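Local coordinates for fibronectin type III domain-containing protein (Simiduia agarivorans, PDB 6P2K), which probably cleaves the glucan backbone of xyloglucan as a family 74 glycoside hydrolase, the piece modelled being its beta-propeller catalytic region, at residues T238-Y243 / G284-R289; F290-G295 / V349-N354; V494-G499 / E537-A542. All coordinates share one frame; numbering follows the deposited sequence.

Contact 1 of 3, residues T238-Y243 / G284-R289; sequences TNFLVY and GAVKDR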
ATOM      1  N   THR B 238      47.324 -19.562  17.188  1.00 48.41           N
ATOM      2  CA  THR B 238      45.926 -19.589  17.586  1.00 44.52           C
ATOM      3  C   THR B 238      45.608 -20.547  18.725  1.00 45.19           C
ATOM      4  O   THR B 238      44.484 -20.510  19.239  1.00 42.73           O
ATOM      5  CB  THR B 238      45.045 -19.960  16.382  1.00 46.22           C
ATOM      6  OG1 THR B 238      45.199 -21.355  16.088  1.00 46.05           O
ATOM      7  CG2 THR B 238      45.451 -19.152  15.159  1.00 48.31           C
ATOM      8  N   ASN B 239      46.547 -21.395  19.136  1.00 46.50           N
ATOM      9  CA  ASN B 239      46.279 -22.482  20.076  1.00 45.14           C
ATOM     10  C   ASN B 239      47.084 -22.255  21.353  1.00 46.12           C
ATOM     11  O   ASN B 239      48.206 -22.747  21.490  1.00 46.61           O
ATOM     12  CB  ASN B 239      46.612 -23.835  19.431  1.00 45.92           C
ATOM     13  CG  ASN B 239      46.166 -25.015  20.275  1.00 46.84           C
ATOM     14  OD1 ASN B 239      45.200 -24.925  21.031  1.00 45.73           O
ATOM     15  ND2 ASN B 239      46.868 -26.134  20.143  1.00 49.85           N
ATOM     16  N   PHE B 240      46.505 -21.507  22.291  1.00 44.40           N
ATOM     17  CA  PHE B 240      47.094 -21.324  23.612  1.00 42.03           C
ATOM     18  C   PHE B 240      46.486 -22.354  24.554  1.00 44.87           C
ATOM     19  O   PHE B 240      45.262 -22.522  24.585  1.00 45.27           O
ATOM     20  CB  PHE B 240      46.841 -19.915  24.156  1.00 40.77           C
ATOM     21  CG  PHE B 240      47.452 -18.799  23.339  1.00 41.60           C
ATOM     22  CD1 PHE B 240      48.086 -19.042  22.128  1.00 42.83           C
ATOM     23  CD2 PHE B 240      47.386 -17.492  23.798  1.00 36.19           C
ATOM     24  CE1 PHE B 240      48.635 -18.003  21.393  1.00 43.57           C
ATOM     25  CE2 PHE B 240      47.931 -16.451  23.071  1.00 39.19           C
ATOM     26  CZ  PHE B 240      48.559 -16.707  21.868  1.00 41.95           C
ATOM     27  N   LEU B 241      47.328 -23.037  25.321  1.00 45.88           N
ATOM     28  CA  LEU B 241      46.868 -24.100  26.201  1.00 48.27           C
ATOM     29  C   LEU B 241      46.991 -23.684  27.662  1.00 42.53           C
ATOM     30  O   LEU B 241      47.902 -22.947  28.042  1.00 43.20           O
ATOM     31  CB  LEU B 241      47.642 -25.397  25.948  1.00 49.55           C
ATOM     32  CG  LEU B 241      47.272 -26.051  24.615  1.00 48.86           C
ATOM     33  CD1 LEU B 241      48.045 -27.338  24.392  1.00 48.51           C
ATOM     34  CD2 LEU B 241      45.769 -26.298  24.550  1.00 43.40           C
ATOM     35  N   VAL B 242      46.055 -24.170  28.474  1.00 41.94           N
ATOM     36  CA  VAL B 242      45.903 -23.754  29.863  1.00 41.74           C
ATOM     37  C   VAL B 242      46.420 -24.860  30.769  1.00 48.62           C
ATOM     38  O   VAL B 242      46.119 -26.042  30.562  1.00 48.25           O
ATOM     39  CB  VAL B 242      44.433 -23.423  30.184  1.00 42.67           C
ATOM     40  CG1 VAL B 242      44.333 -22.675  31.505  1.00 42.25           C
ATOM     41  CG2 VAL B 242      43.818 -22.616  29.051  1.00 37.12           C
ATOM     42  N   TYR B 243      47.191 -24.474  31.784  1.00 51.29           N
ATOM     43  CA  TYR B 243      47.826 -25.430  32.675  1.00 53.09           C
ATOM     44  C   TYR B 243      47.696 -24.956  34.112  1.00 48.73           C
ATOM     45  O   TYR B 243      47.384 -23.795  34.388  1.00 48.81           O
ATOM     46  CB  TYR B 243      49.306 -25.633  32.334  1.00 54.44           C
ATOM     47  CG  TYR B 243      49.572 -26.131  30.935  1.00 55.70           C
ATOM     48  CD1 TYR B 243      49.648 -25.249  29.866  1.00 49.84           C
ATOM     49  CD2 TYR B 243      49.767 -27.485  30.686  1.00 53.69           C
ATOM     50  CE1 TYR B 243      49.900 -25.699  28.587  1.00 50.39           C
ATOM     51  CE2 TYR B 243      50.020 -27.946  29.409  1.00 54.22           C
ATOM     52  CZ  TYR B 243      50.085 -27.048  28.364  1.00 52.58           C
ATOM     53  OH  TYR B 243      50.337 -27.498  27.090  1.00 56.39           O
ATOM     54  N   GLY B 284      39.545 -15.185  29.592  1.00 31.66           N
ATOM     55  CA  GLY B 284      39.143 -14.735  28.274  1.00 31.30           C
ATOM     56  C   GLY B 284      40.240 -14.994  27.258  1.00 30.45           C
ATOM     57  O   GLY B 284      41.058 -15.897  27.452  1.00 31.09           O
ATOM     58  N   ALA B 285      40.286 -14.210  26.183  1.00 30.35           N
ATOM     59  CA  ALA B 285      41.282 -14.435  25.143  1.00 33.25           C
ATOM     60  C   ALA B 285      41.484 -13.162  24.338  1.00 32.21           C
ATOM     61  O   ALA B 285      40.666 -12.238  24.380  1.00 26.34           O
ATOM     62  CB  ALA B 285      40.874 -15.578  24.208  1.00 26.65           C
ATOM     63  N   VAL B 286      42.584 -13.134  23.594  1.00 32.44           N
ATOM     64  CA  VAL B 286      42.824 -12.085  22.612  1.00 32.15           C
ATOM     65  C   VAL B 286      42.278 -12.555  21.272  1.00 31.80           C
ATOM     66  O   VAL B 286      42.457 -13.718  20.887  1.00 31.93           O
ATOM     67  CB  VAL B 286      44.322 -11.728  22.531  1.00 33.79           C
ATOM     68  CG1 VAL B 286      45.179 -12.971  22.323  1.00 32.56           C
ATOM     69  CG2 VAL B 286      44.574 -10.690  21.440  1.00 33.19           C
ATOM     70  N   LYS B 287      41.560 -11.657  20.589  1.00 31.36           N
ATOM     71  CA  LYS B 287      40.978 -11.861  19.261  1.00 34.69           C
ATOM     72  C   LYS B 287      39.756 -12.778  19.261  1.00 33.69           C
ATOM     73  O   LYS B 287      38.701 -12.391  18.747  1.00 31.19           O
ATOM     74  CB  LYS B 287      42.025 -12.396  18.277  1.00 35.54           C
ATOM     75  CG  LYS B 287      43.018 -11.350  17.793  1.00 45.39           C
ATOM     76  CD  LYS B 287      43.404 -11.581  16.337  1.00 52.57           C
ATOM     77  CE  LYS B 287      44.745 -10.936  16.011  1.00 59.67           C
ATOM     78  NZ  LYS B 287      44.633  -9.855  14.990  1.00 63.22           N
ATOM     79  N   ASP B 288      39.875 -13.979  19.823  1.00 31.57           N
ATOM     80  CA  ASP B 288      38.832 -14.990  19.676  1.00 31.14           C
ATOM     81  C   ASP B 288      37.532 -14.567  20.355  1.00 31.14           C
ATOM     82  O   ASP B 288      37.539 -14.005  21.454  1.00 30.68           O
ATOM     83  CB  ASP B 288      39.305 -16.323  20.252  1.00 38.87           C
ATOM     84  CG  ASP B 288      40.414 -16.949  19.431  1.00 46.29           C
ATOM     85  OD1 ASP B 288      40.264 -17.037  18.195  1.00 51.18           O
ATOM     86  OD2 ASP B 288      41.435 -17.349  20.021  1.00 51.02           O
ATOM     87  N   ARG B 289      36.407 -14.863  19.696  1.00 24.88           N
ATOM     88  CA  ARG B 289      35.067 -14.529  20.179  1.00 27.39           C
ATOM     89  C   ARG B 289      34.383 -15.798  20.677  1.00 31.16           C
ATOM     90  O   ARG B 289      33.928 -16.622  19.879  1.00 33.03           O
ATOM     91  CB  ARG B 289      34.238 -13.872  19.078  1.00 27.99           C
ATOM     92  CG  ARG B 289      34.763 -12.530  18.607  1.00 28.80           C
ATOM     93  CD  ARG B 289      33.744 -11.812  17.723  1.00 27.90           C
ATOM     94  NE  ARG B 289      34.170 -10.448  17.427  1.00 27.45           N
ATOM     95  CZ  ARG B 289      33.984  -9.412  18.242  1.00 28.80           C
ATOM     96  NH1 ARG B 289      33.364  -9.576  19.405  1.00 24.92           N
ATOM     97  NH2 ARG B 289      34.417  -8.210  17.890  1.00 27.05           N
TER

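Contact 2 of 3, residues F290-G295 / V349-N354; sequences FGLYEG and VWSTTN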
ATOM      1  N   PHE B 290      34.292 -15.944  22.002  1.00 28.81           N
ATOM      2  CA  PHE B 290      33.554 -17.058  22.585  1.00 26.78           C
ATOM      3  C   PHE B 290      32.861 -16.680  23.888  1.00 27.64           C
ATOM      4  O   PHE B 290      32.316 -17.565  24.559  1.00 30.16           O
ATOM      5  CB  PHE B 290      34.476 -18.262  22.837  1.00 26.26           C
ATOM      6  CG  PHE B 290      35.696 -17.931  23.651  1.00 29.02           C
ATOM      7  CD1 PHE B 290      35.624 -17.828  25.032  1.00 29.51           C
ATOM      8  CD2 PHE B 290      36.916 -17.727  23.034  1.00 30.03           C
ATOM      9  CE1 PHE B 290      36.743 -17.520  25.777  1.00 28.76           C
ATOM     10  CE2 PHE B 290      38.037 -17.424  23.773  1.00 30.63           C
ATOM     11  CZ  PHE B 290      37.952 -17.319  25.146  1.00 31.21           C
ATOM     12  N   GLY B 291      32.867 -15.407  24.271  1.00 25.85           N
ATOM     13  CA  GLY B 291      32.385 -15.023  25.582  1.00 24.53           C
ATOM     14  C   GLY B 291      33.481 -15.077  26.630  1.00 21.38           C
ATOM     15  O   GLY B 291      34.620 -14.687  26.360  1.00 25.06           O
ATOM     16  N   LEU B 292      33.159 -15.580  27.819  1.00 22.19           N
ATOM     17  CA  LEU B 292      34.095 -15.557  28.934  1.00 24.33           C
ATOM     18  C   LEU B 292      33.873 -16.783  29.811  1.00 24.29           C
ATOM     19  O   LEU B 292      32.732 -17.145  30.107  1.00 25.08           O
ATOM     20  CB  LEU B 292      33.930 -14.268  29.749  1.00 21.54           C
ATOM     21  CG  LEU B 292      34.804 -14.035  30.980  1.00 26.42           C
ATOM     22  CD1 LEU B 292      36.279 -14.053  30.611  1.00 23.09           C
ATOM     23  CD2 LEU B 292      34.429 -12.708  31.625  1.00 25.25           C
ATOM     24  N   TYR B 293      34.971 -17.415  30.220  1.00 24.21           N
ATOM     25  CA  TYR B 293      34.932 -18.630  31.022  1.00 29.75           C
ATOM     26  C   TYR B 293      35.224 -18.330  32.487  1.00 30.57           C
ATOM     27  O   TYR B 293      36.078 -17.496  32.805  1.00 29.35           O
ATOM     28  CB  TYR B 293      35.957 -19.656  30.530  1.00 29.99           C
ATOM     29  CG  TYR B 293      35.583 -20.422  29.281  1.00 31.05           C
ATOM     30  CD1 TYR B 293      34.661 -21.462  29.326  1.00 34.60           C
ATOM     31  CD2 TYR B 293      36.189 -20.133  28.067  1.00 29.95           C
ATOM     32  CE1 TYR B 293      34.339 -22.176  28.186  1.00 35.14           C
ATOM     33  CE2 TYR B 293      35.874 -20.838  26.927  1.00 33.25           C
ATOM     34  CZ  TYR B 293      34.950 -21.858  26.990  1.00 34.76           C
ATOM     35  OH  TYR B 293      34.639 -22.560  25.850  1.00 34.43           O
ATOM     36  N   GLU B 294      34.525 -19.032  33.373  1.00 31.98           N
ATOM     37  CA  GLU B 294      34.918 -19.149  34.770  1.00 32.05           C
ATOM     38  C   GLU B 294      35.116 -20.624  35.088  1.00 33.31           C
ATOM     39  O   GLU B 294      34.228 -21.444  34.832  1.00 33.67           O
ATOM     40  CB  GLU B 294      33.885 -18.532  35.715  1.00 31.03           C
ATOM     41  CG  GLU B 294      34.277 -18.662  37.189  1.00 33.74           C
ATOM     42  CD  GLU B 294      33.404 -17.834  38.112  1.00 35.72           C
ATOM     43  OE1 GLU B 294      32.163 -17.963  38.043  1.00 35.77           O
ATOM     44  OE2 GLU B 294      33.963 -17.049  38.908  1.00 37.96           O
ATOM     45  N   GLY B 295      36.280 -20.960  35.628  1.00 32.92           N
ATOM     46  CA  GLY B 295      36.611 -22.327  35.979  1.00 36.42           C
ATOM     47  C   GLY B 295      36.636 -22.513  37.483  1.00 38.57           C
ATOM     48  O   GLY B 295      37.025 -21.611  38.227  1.00 41.02           O
ATOM     49  N   VAL B 349      32.339  -8.780  37.773  1.00 24.08           N
ATOM     50  CA  VAL B 349      33.346  -8.971  36.735  1.00 23.23           C
ATOM     51  C   VAL B 349      33.285  -7.791  35.775  1.00 25.81           C
ATOM     52  O   VAL B 349      32.201  -7.412  35.318  1.00 29.12           O
ATOM     53  CB  VAL B 349      33.142 -10.294  35.968  1.00 23.44           C
ATOM     54  CG1 VAL B 349      34.086 -10.370  34.776  1.00 21.21           C
ATOM     55  CG2 VAL B 349      33.346 -11.493  36.889  1.00 24.33           C
ATOM     56  N   TRP B 350      34.446  -7.212  35.477  1.00 25.50           N
ATOM     57  CA  TRP B 350      34.589  -6.195  34.443  1.00 25.02           C
ATOM     58  C   TRP B 350      35.218  -6.833  33.211  1.00 24.41           C
ATOM     59  O   TRP B 350      36.253  -7.498  33.322  1.00 25.55           O
ATOM     60  CB  TRP B 350      35.458  -5.036  34.937  1.00 20.36           C
ATOM     61  CG  TRP B 350      34.692  -3.929  35.588  1.00 27.45           C
ATOM     62  CD1 TRP B 350      34.605  -3.665  36.928  1.00 27.20           C
ATOM     63  CD2 TRP B 350      33.904  -2.930  34.931  1.00 24.40           C
ATOM     64  NE1 TRP B 350      33.811  -2.566  37.141  1.00 26.25           N
ATOM     65  CE2 TRP B 350      33.367  -2.096  35.930  1.00 25.66           C
ATOM     66  CE3 TRP B 350      33.595  -2.664  33.591  1.00 23.18           C
ATOM     67  CZ2 TRP B 350      32.542  -1.013  35.634  1.00 25.12           C
ATOM     68  CZ3 TRP B 350      32.775  -1.587  33.299  1.00 22.14           C
ATOM     69  CH2 TRP B 350      32.258  -0.775  34.316  1.00 22.90           C
ATOM     70  N   SER B 351      34.602  -6.635  32.048  1.00 24.98           N
ATOM     71  CA  SER B 351      35.117  -7.228  30.813  1.00 22.62           C
ATOM     72  C   SER B 351      34.614  -6.409  29.622  1.00 21.08           C
ATOM     73  O   SER B 351      34.216  -5.250  29.780  1.00 24.24           O
ATOM     74  CB  SER B 351      34.719  -8.710  30.724  1.00 23.32           C
ATOM     75  OG  SER B 351      35.289  -9.320  29.577  1.00 21.87           O
ATOM     76  N   THR B 352      34.625  -7.013  28.431  1.00 17.21           N
ATOM     77  CA  THR B 352      34.352  -6.289  27.192  1.00 19.22           C
ATOM     78  C   THR B 352      33.937  -7.270  26.102  1.00 18.51           C
ATOM     79  O   THR B 352      34.223  -8.468  26.179  1.00 21.62           O
ATOM     80  CB  THR B 352      35.583  -5.500  26.732  1.00 20.87           C
ATOM     81  OG1 THR B 352      35.300  -4.833  25.494  1.00 20.81           O
ATOM     82  CG2 THR B 352      36.762  -6.440  26.532  1.00 17.12           C
ATOM     83  N   THR B 353      33.260  -6.745  25.077  1.00 15.39           N
ATOM     84  CA  THR B 353      33.048  -7.513  23.854  1.00 20.68           C
ATOM     85  C   THR B 353      34.103  -7.224  22.795  1.00 23.10           C
ATOM     86  O   THR B 353      34.117  -7.913  21.766  1.00 21.11           O
ATOM     87  CB  THR B 353      31.652  -7.257  23.255  1.00 18.25           C
ATOM     88  OG1 THR B 353      31.522  -5.881  22.862  1.00 15.16           O
ATOM     89  CG2 THR B 353      30.554  -7.635  24.246  1.00 14.72           C
ATOM     90  N   ASN B 354      34.948  -6.206  23.032  1.00 21.13           N
ATOM     91  CA  ASN B 354      36.194  -5.851  22.343  1.00 23.29           C
ATOM     92  C   ASN B 354      36.369  -4.336  22.345  1.00 20.22           C
ATOM     93  O   ASN B 354      37.397  -3.824  22.796  1.00 21.93           O
ATOM     94  CB  ASN B 354      36.273  -6.356  20.898  1.00 26.28           C
ATOM     95  CG  ASN B 354      37.580  -5.968  20.221  1.00 30.47           C
ATOM     96  OD1 ASN B 354      37.630  -5.016  19.444  1.00 33.34           O
ATOM     97  ND2 ASN B 354      38.648  -6.695  20.528  1.00 31.70           N
TER

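Contact 3 of 3, residues V494-G499 / E537-A542; sequences VELAGG and EDIGRA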
ATOM      1  N   VAL B 494      20.483   1.982  -0.601  1.00 17.02           N
ATOM      2  CA  VAL B 494      20.546   1.169  -1.809  1.00 15.79           C
ATOM      3  C   VAL B 494      21.894   1.411  -2.474  1.00 16.57           C
ATOM      4  O   VAL B 494      22.431   2.523  -2.424  1.00 16.86           O
ATOM      5  CB  VAL B 494      19.392   1.481  -2.787  1.00 19.93           C
ATOM      6  CG1 VAL B 494      18.047   1.142  -2.159  1.00 17.60           C
ATOM      7  CG2 VAL B 494      19.430   2.939  -3.231  1.00 23.71           C
ATOM      8  N   GLU B 495      22.449   0.367  -3.084  1.00 16.04           N
ATOM      9  CA  GLU B 495      23.730   0.472  -3.772  1.00 20.56           C
ATOM     10  C   GLU B 495      23.508   0.882  -5.221  1.00 19.30           C
ATOM     11  O   GLU B 495      22.737   0.242  -5.943  1.00 20.25           O
ATOM     12  CB  GLU B 495      24.494  -0.850  -3.717  1.00 24.19           C
ATOM     13  CG  GLU B 495      25.874  -0.771  -4.361  1.00 30.17           C
ATOM     14  CD  GLU B 495      26.543  -2.122  -4.483  1.00 40.03           C
ATOM     15  OE1 GLU B 495      25.888  -3.076  -4.951  1.00 46.07           O
ATOM     16  OE2 GLU B 495      27.726  -2.232  -4.105  1.00 44.02           O
ATOM     17  N   LEU B 496      24.202   1.934  -5.649  1.00 18.58           N
ATOM     18  CA  LEU B 496      24.029   2.472  -6.993  1.00 19.17           C
ATOM     19  C   LEU B 496      25.104   2.029  -7.978  1.00 20.41           C
ATOM     20  O   LEU B 496      24.806   1.889  -9.169  1.00 19.87           O
ATOM     21  CB  LEU B 496      23.998   4.005  -6.951  1.00 18.83           C
ATOM     22  CG  LEU B 496      22.708   4.643  -6.422  1.00 18.75           C
ATOM     23  CD1 LEU B 496      22.805   6.164  -6.455  1.00 15.46           C
ATOM     24  CD2 LEU B 496      21.497   4.159  -7.220  1.00 16.63           C
ATOM     25  N   ALA B 497      26.336   1.800  -7.526  1.00 19.44           N
ATOM     26  CA  ALA B 497      27.422   1.511  -8.455  1.00 18.58           C
ATOM     27  C   ALA B 497      28.598   0.904  -7.703  1.00 19.56           C
ATOM     28  O   ALA B 497      28.703   1.013  -6.480  1.00 20.39           O
ATOM     29  CB  ALA B 497      27.868   2.775  -9.200  1.00 14.61           C
ATOM     30  N   GLY B 498      29.490   0.272  -8.463  1.00 18.82           N
ATOM     31  CA  GLY B 498      30.724  -0.247  -7.910  1.00 18.28           C
ATOM     32  C   GLY B 498      30.668  -1.700  -7.489  1.00 20.60           C
ATOM     33  O   GLY B 498      29.998  -2.518  -8.128  1.00 20.92           O
ATOM     34  N   GLY B 499      31.374  -2.031  -6.408  1.00 20.23           N
ATOM     35  CA  GLY B 499      31.488  -3.395  -5.956  1.00 20.35           C
ATOM     36  C   GLY B 499      32.446  -4.182  -6.826  1.00 22.05           C
ATOM     37  O   GLY B 499      32.969  -3.675  -7.823  1.00 24.12           O
ATOM     38  N   GLU B 537      25.811  12.007 -13.228  1.00 23.93           N
ATOM     39  CA  GLU B 537      25.333  13.281 -13.754  1.00 27.69           C
ATOM     40  C   GLU B 537      24.100  13.767 -13.001  1.00 25.36           C
ATOM     41  O   GLU B 537      23.988  14.955 -12.677  1.00 23.19           O
ATOM     42  CB  GLU B 537      25.036  13.144 -15.248  1.00 35.25           C
ATOM     43  CG  GLU B 537      24.367  14.358 -15.866  1.00 46.17           C
ATOM     44  CD  GLU B 537      25.367  15.423 -16.269  1.00 54.59           C
ATOM     45  OE1 GLU B 537      25.011  16.623 -16.242  1.00 56.81           O
ATOM     46  OE2 GLU B 537      26.512  15.056 -16.613  1.00 58.50           O
ATOM     47  N   ASP B 538      23.168  12.861 -12.711  1.00 22.89           N
ATOM     48  CA  ASP B 538      21.951  13.205 -11.981  1.00 22.70           C
ATOM     49  C   ASP B 538      21.581  11.999 -11.131  1.00 20.32           C
ATOM     50  O   ASP B 538      21.196  10.958 -11.673  1.00 18.07           O
ATOM     51  CB  ASP B 538      20.819  13.577 -12.937  1.00 26.39           C
ATOM     52  CG  ASP B 538      19.597  14.124 -12.218  1.00 31.82           C
ATOM     53  OD1 ASP B 538      19.083  13.451 -11.297  1.00 34.19           O
ATOM     54  OD2 ASP B 538      19.145  15.231 -12.576  1.00 38.21           O
ATOM     55  N   ILE B 539      21.697  12.135  -9.809  1.00 18.07           N
ATOM     56  CA  ILE B 539      21.463  10.989  -8.941  1.00 19.27           C
ATOM     57  C   ILE B 539      19.987  10.612  -8.886  1.00 23.42           C
ATOM     58  O   ILE B 539      19.656   9.450  -8.625  1.00 22.69           O
ATOM     59  CB  ILE B 539      22.026  11.260  -7.534  1.00 21.80           C
ATOM     60  CG1 ILE B 539      21.955   9.988  -6.686  1.00 22.33           C
ATOM     61  CG2 ILE B 539      21.282  12.415  -6.869  1.00 19.62           C
ATOM     62  CD1 ILE B 539      22.608  10.114  -5.347  1.00 24.07           C
ATOM     63  N   GLY B 540      19.083  11.560  -9.145  1.00 24.91           N
ATOM     64  CA  GLY B 540      17.678  11.202  -9.256  1.00 24.87           C
ATOM     65  C   GLY B 540      17.417  10.248 -10.407  1.00 23.42           C
ATOM     66  O   GLY B 540      16.679   9.270 -10.265  1.00 22.92           O
ATOM     67  N   ARG B 541      18.027  10.518 -11.563  1.00 23.21           N
ATOM     68  CA  ARG B 541      17.888   9.620 -12.706  1.00 28.61           C
ATOM     69  C   ARG B 541      18.475   8.247 -12.403  1.00 23.65           C
ATOM     70  O   ARG B 541      17.896   7.219 -12.769  1.00 22.80           O
ATOM     71  CB  ARG B 541      18.560  10.238 -13.931  1.00 32.18           C
ATOM     72  CG  ARG B 541      18.379   9.458 -15.214  1.00 37.07           C
ATOM     73  CD  ARG B 541      18.761  10.312 -16.411  1.00 40.48           C
ATOM     74  NE  ARG B 541      18.424   9.669 -17.678  1.00 45.72           N
ATOM     75  CZ  ARG B 541      19.318   9.313 -18.596  1.00 50.04           C
ATOM     76  NH1 ARG B 541      20.609   9.540 -18.391  1.00 47.08           N
ATOM     77  NH2 ARG B 541      18.920   8.733 -19.719  1.00 54.86           N
ATOM     78  N   ALA B 542      19.631   8.209 -11.735  1.00 18.12           N
ATOM     79  CA  ALA B 542      20.209   6.928 -11.341  1.00 17.51           C
ATOM     80  C   ALA B 542      19.276   6.174 -10.404  1.00 22.68           C
ATOM     81  O   ALA B 542      19.172   4.943 -10.475  1.00 23.54           O
ATOM     82  CB  ALA B 542      21.570   7.147 -10.681  1.00 15.99           C
TER

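Contact 1 of 3, residues T238-Y243 / G284-R289
Phe-240 and Val-286 meet where two backbones pass at a distance, with the CA atoms of Thr-238 and Asp-288 8.7 Å apart and those of Phe-240 and Ala-285 9.1 Å apart. At that spacing the backbones do not pair, and the approach is made by side chains, in one place toward a backbone carbonyl. Segment 284-289 bends tightly at Lys-287, whose backbone angles and a weak bond from Asp-288 N to Val-286 O (2.8 Å) fit a classic gamma turn. Val-286 sends CG1 to the Phe-240 ring at an oblique angle, 4.5 Å from CE2; with chi1 at 52° this methyl sits between the backbone N and the carbonyl carbon. Separately, Asp-288 OD2 lies 4.5 Å from Thr-238 O, two acceptors kept at a distance while OD2 takes the backbone N-H of Arg-264. Thr-238 OG1 is hydrogen-bonded to Asn-262 OD1, two residues before Arg-264. The contact thus joins adjacent four-stranded propeller blades: Phe-240 also packs on Ala-228 of strand 222-228, and Val-286 rests on Trp-266 of strand 265-270. The Val-286 side chain is about 6 Å from that of Gln-16, a zinc ligand, and loop residues 262-264 run alongside, leading into strand 265-270.

Contact 2 of 3, residues F290-G295 / V349-N354
Leu-292 points across at Val-349 and Ser-351, and one methyl, CD2, does all the touching. It comes within 3.9 Å of Val-349 CG1, the two branched side chains crossing obliquely, and lies 4.1 Å from both CB and OG of Ser-351. With CG anti to the backbone N (chi1 179°) and CD2 anti to CA, leucine is stretched to its full length, so its outermost methyl bridges two residues that share one face of the opposite strand. The strands are 8.6 Å apart between the CA atoms of Leu-292 and Ser-351, a sheet-on-sheet distance: this is blade-against-blade packing in a beta-propeller, strand 292-300 of one four-stranded sheet facing strand 348-351 of the next. Leu-282 and Trp-371 touch both Leu-292 and Val-349, completing the apolar layer. Ser-351 brings a hydroxyl into this buried place; OG is hydrogen-bonded to Phe-335 O and meets Leu-292 merely by packing. Further along, Glu-294 forms a salt bridge through OE2 with Arg-347, while OE1 bonds to Tyr-369 OH. Beyond the strand, an ST turn forms, Asn-354 N reaching Thr-352 OG1 over 2.8 Å with an N-H...O angle of 144°.

Contact 3 of 3, residues V494-G499 / E537-A542
The contact lies at a classic beta bulge on strand 493-496, an outermost strand of a propeller blade: Leu-496, which touches Ile-539 and Ala-542, shares with Ala-497 a single opposite residue, Leu-479. The chain turns a corner at Ala-497, and the side chain of Leu-496 points toward the start of helix 539-547; the CA atoms of Leu-496 and Ala-542 are 7.3 Å apart. The two leucine methyls divide the work. CD1 lies 3.9 Å from Ile-539 CG1 and 4.1 Å from Ile-539 CD1, so the isoleucine is met along its longer branch, the two side chains crossing at about a right angle. CD2 goes to the helix backbone instead, 4.1 Å from Ala-542 O, a plain packing contact. With chi1 at -75° CG is anti to the carbonyl carbon, and the fork of the leucine faces the first turn of the helix.

Helices are rare in this almost all-beta chain, and this one is an insert between strands 532-536 and 555-559 of the next blade; its first turn covers the edge of the blade before it. Asp-538 is the N-cap. Its OD1 accepts from Arg-541 N at 3.1 Å, fairly straight at 155° but from above the carboxylate plane, and more weakly from Gly-540 N at 2.9 Å. Ala-542 N closes the first turn on Asp-538 O at 3.2 Å. These N-H groups and the helix dipole would be expected to stabilise the carboxylate.

Leu-543 and His-546, one and two turns on from Ile-539, continue the cover over both Leu-496 and Val-494. Glu-495 forms a salt bridge with Arg-478. On the helix the Ala-542 side chain lies about 7 Å from that of Asp-544, a zinc-binding residue whose metal is not bound to this chain here.

From the N terminus the chain meets the contacts in series, none nested or crossing. Contact 1 closes a loop of 40 residues from the third strand of one blade to the second strand of the next. Contact 2 begins at once and closes 53 residues, tying that second blade to a third. They touch: Arg-289 NH1 lies 3.0 Å from Thr-353 O, a probable hydrogen bond, and the ring of Phe-290 packs on Ala-285, with strands 278-285 and 292-300 paired in one sheet. Contact 3, about 45 Å from contact 1 between centres, closes 37 residues where the first turn of helix 539-547, inserted in one blade, packs on edge strand 493-496 of the blade before it.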